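Long-range contact in transcriptional regulator, ROK family (Vibrio cholerae O1 biovar eltor, PDB 1Z05), which probably binds DNA as a zinc-containing transcriptional regulator of carbohydrate metabolism, being a homolog of the E. coli repressor Mlc: residues A[78-86]-A[98-108]. Residues are numbered along the deposited sequence; the frame is centred on the assembly and turned at random. Where two conformers were deposited one is given.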
# COMPACT_ATOMS: atom_id res chain seq x y z
N ILE A 78 -23.81 10.47 -22.11
CA ILE A 78 -25.21 10.80 -22.40
C ILE A 78 -25.88 9.74 -23.29
O ILE A 78 -26.97 9.25 -22.97
CB ILE A 78 -25.36 12.22 -23.01
CG1 ILE A 78 -25.19 13.28 -21.92
CG2 ILE A 78 -26.74 12.37 -23.70
CD1 ILE A 78 -24.70 14.60 -22.41
N ASP A 79 -25.22 9.39 -24.39
CA ASP A 79 -25.76 8.42 -25.34
C ASP A 79 -25.95 7.04 -24.71
O ASP A 79 -26.82 6.28 -25.13
CB ASP A 79 -24.87 8.32 -26.59
CG ASP A 79 -24.92 9.58 -27.45
OD1 ASP A 79 -25.88 10.38 -27.33
OD2 ASP A 79 -23.98 9.78 -28.25
N ALA A 80 -25.12 6.73 -23.71
CA ALA A 80 -25.24 5.49 -22.96
C ALA A 80 -26.31 5.60 -21.86
O ALA A 80 -26.59 4.61 -21.18
CB ALA A 80 -23.90 5.12 -22.35
N HIS A 81 -26.87 6.80 -21.68
CA HIS A 81 -27.87 7.08 -20.64
C HIS A 81 -27.35 6.90 -19.21
O HIS A 81 -28.09 6.52 -18.31
CB HIS A 81 -29.15 6.28 -20.87
CG HIS A 81 -29.71 6.43 -22.25
ND1 HIS A 81 -29.72 5.39 -23.16
CD2 HIS A 81 -30.24 7.50 -22.89
CE1 HIS A 81 -30.25 5.82 -24.30
NE2 HIS A 81 -30.57 7.09 -24.16
N LEU A 82 -26.06 7.16 -19.02
CA LEU A 82 -25.45 7.10 -17.68
C LEU A 82 -25.54 8.45 -16.97
O LEU A 82 -25.55 8.52 -15.74
CB LEU A 82 -23.99 6.65 -17.79
CG LEU A 82 -23.88 5.14 -18.04
CD1 LEU A 82 -22.52 4.76 -18.61
CD2 LEU A 82 -24.21 4.37 -16.75
N ILE A 83 -25.60 9.51 -17.77
CA ILE A 83 -25.79 10.86 -17.25
C ILE A 83 -26.86 11.55 -18.06
O ILE A 83 -27.21 11.09 -19.15
CB ILE A 83 -24.47 11.72 -17.23
CG1 ILE A 83 -23.97 12.04 -18.66
CG2 ILE A 83 -23.41 11.04 -16.34
CD1 ILE A 83 -22.69 12.87 -18.70
N HIS A 84 -27.39 12.64 -17.52
CA HIS A 84 -28.41 13.40 -18.23
C HIS A 84 -28.34 14.87 -17.87
O HIS A 84 -27.80 15.24 -16.83
CB HIS A 84 -29.80 12.83 -17.97
CG HIS A 84 -30.32 13.09 -16.59
ND1 HIS A 84 -31.24 14.08 -16.33
CD2 HIS A 84 -30.05 12.49 -15.41
CE1 HIS A 84 -31.52 14.08 -15.04
NE2 HIS A 84 -30.82 13.12 -14.46
N GLU A 85 -28.90 15.69 -18.75
CA GLU A 85 -29.02 17.14 -18.56
C GLU A 85 -30.34 17.60 -19.17
O GLU A 85 -30.97 16.85 -19.94
CB GLU A 85 -27.86 17.86 -19.25
CG GLU A 85 -27.78 17.59 -20.75
CD GLU A 85 -26.69 18.38 -21.47
OE1 GLU A 85 -26.23 19.41 -20.93
OE2 GLU A 85 -26.31 17.96 -22.59
N THR A 86 -30.78 18.80 -18.83
CA THR A 86 -31.80 19.49 -19.63
C THR A 86 -31.02 20.54 -20.45
O THR A 86 -30.48 21.50 -19.88
CB THR A 86 -32.90 20.17 -18.79
OG1 THR A 86 -33.54 19.20 -17.94
CG2 THR A 86 -33.98 20.81 -19.69
N ALA A 98 -32.88 25.13 -17.88
CA ALA A 98 -31.72 24.35 -18.29
C ALA A 98 -31.03 23.86 -17.03
O ALA A 98 -30.87 24.61 -16.05
CB ALA A 98 -30.76 25.22 -19.12
N VAL A 99 -30.66 22.58 -17.02
CA VAL A 99 -30.10 21.95 -15.83
C VAL A 99 -28.83 21.22 -16.23
O VAL A 99 -28.80 20.52 -17.25
CB VAL A 99 -31.11 20.97 -15.14
CG1 VAL A 99 -30.52 20.35 -13.88
CG2 VAL A 99 -32.41 21.67 -14.78
N GLY A 100 -27.79 21.39 -15.42
CA GLY A 100 -26.49 20.79 -15.66
C GLY A 100 -26.53 19.28 -15.54
O GLY A 100 -27.55 18.70 -15.16
N LEU A 101 -25.40 18.65 -15.84
CA LEU A 101 -25.31 17.20 -15.89
C LEU A 101 -25.43 16.54 -14.52
O LEU A 101 -24.84 17.01 -13.54
CB LEU A 101 -24.01 16.77 -16.58
CG LEU A 101 -23.90 17.13 -18.06
CD1 LEU A 101 -22.44 17.29 -18.47
CD2 LEU A 101 -24.60 16.11 -18.94
N GLN A 102 -26.22 15.47 -14.47
CA GLN A 102 -26.39 14.65 -13.26
C GLN A 102 -26.33 13.18 -13.65
O GLN A 102 -26.61 12.81 -14.80
CB GLN A 102 -27.74 14.90 -12.59
CG GLN A 102 -28.02 16.35 -12.20
CD GLN A 102 -29.40 16.49 -11.56
OE1 GLN A 102 -30.37 16.84 -12.23
NE2 GLN A 102 -29.48 16.21 -10.27
N THR A 103 -25.98 12.33 -12.69
CA THR A 103 -26.01 10.90 -12.96
C THR A 103 -27.46 10.46 -13.12
O THR A 103 -28.37 10.96 -12.44
CB THR A 103 -25.32 10.09 -11.85
OG1 THR A 103 -25.85 10.47 -10.58
CG2 THR A 103 -23.83 10.35 -11.85
N ASN A 104 -27.67 9.52 -14.05
CA ASN A 104 -28.97 8.99 -14.37
C ASN A 104 -29.07 7.55 -13.86
O ASN A 104 -29.08 6.61 -14.65
CB ASN A 104 -29.18 9.06 -15.89
CG ASN A 104 -30.60 8.70 -16.31
OD1 ASN A 104 -31.54 8.77 -15.51
ND2 ASN A 104 -30.75 8.33 -17.57
N ASN A 105 -29.12 7.40 -12.54
CA ASN A 105 -29.08 6.08 -11.88
C ASN A 105 -30.34 5.24 -12.03
O ASN A 105 -30.27 4.02 -11.99
CB ASN A 105 -28.76 6.22 -10.39
CG ASN A 105 -27.27 6.44 -10.12
OD1 ASN A 105 -26.44 6.34 -11.01
ND2 ASN A 105 -26.94 6.74 -8.87
N LEU A 106 -31.49 5.91 -12.18
CA LEU A 106 -32.77 5.23 -12.18
C LEU A 106 -32.92 4.34 -13.41
O LEU A 106 -32.80 4.81 -14.55
CB LEU A 106 -33.93 6.24 -12.08
CG LEU A 106 -35.27 5.72 -11.58
CD1 LEU A 106 -35.18 5.20 -10.14
CD2 LEU A 106 -36.35 6.80 -11.68
N GLY A 107 -33.13 3.05 -13.17
CA GLY A 107 -33.20 2.05 -14.22
C GLY A 107 -31.98 1.16 -14.26
O GLY A 107 -32.04 0.03 -14.77
N TRP A 108 -30.86 1.66 -13.74
CA TRP A 108 -29.62 0.90 -13.71
C TRP A 108 -29.48 0.16 -12.39
O TRP A 108 -29.77 0.70 -11.32
CB TRP A 108 -28.41 1.82 -13.84
CG TRP A 108 -28.32 2.57 -15.12
CD1 TRP A 108 -28.49 3.92 -15.28
CD2 TRP A 108 -27.99 2.05 -16.41
NE1 TRP A 108 -28.30 4.26 -16.59
CE2 TRP A 108 -27.99 3.13 -17.31
CE3 TRP A 108 -27.69 0.77 -16.89
CZ2 TRP A 108 -27.71 2.98 -18.67
CZ3 TRP A 108 -27.41 0.61 -18.25
CH2 TRP A 108 -27.43 1.71 -19.12
O HOH W 1 -25.27 6.48 -13.96
O HOH W 2 -30.72 12.74 -11.31
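His84 and Gln102 face each other as a hydrogen-bonded pair in the two-stranded antiparallel wing of what is consistent with a winged helix-turn-helix domain, helices 35-51, 56-63 and 67-79 preceding it. His84 N to Gln102 O and Gln102 N to His84 O both measure 2.8 Å. Thr86 then pairs with Val99, not Gly100, a one-residue register shift that marks a beta bulge. Leu101 CD2 lies 3.8 Å from both Ile83 CD1 and Ile78 CD1, tying the wing to helix 67-79; Leu59 of helix 56-63 also touches Leu101. Glu85 runs alongside Leu101, and its carboxylate forms a salt bridge with Arg56. In one of the two modelled conformers of His84, and so only tentatively, the ring reaches Asn104 CB through CD2.

Beyond the strands, Leu82 O accepts Asn104 N (2.9 Å) and a water shared with Asn105 OD1. Leu82 CD2 sits over one face of the Trp108 indole, 4.2 Å from the five-membered ring centroid. A Schellman motif follows helix 67-79, with His81 at positive phi (62°). Trp108 NE1 donates to His81 O at 2.8 Å, with that oxygen 5° out of the indole plane.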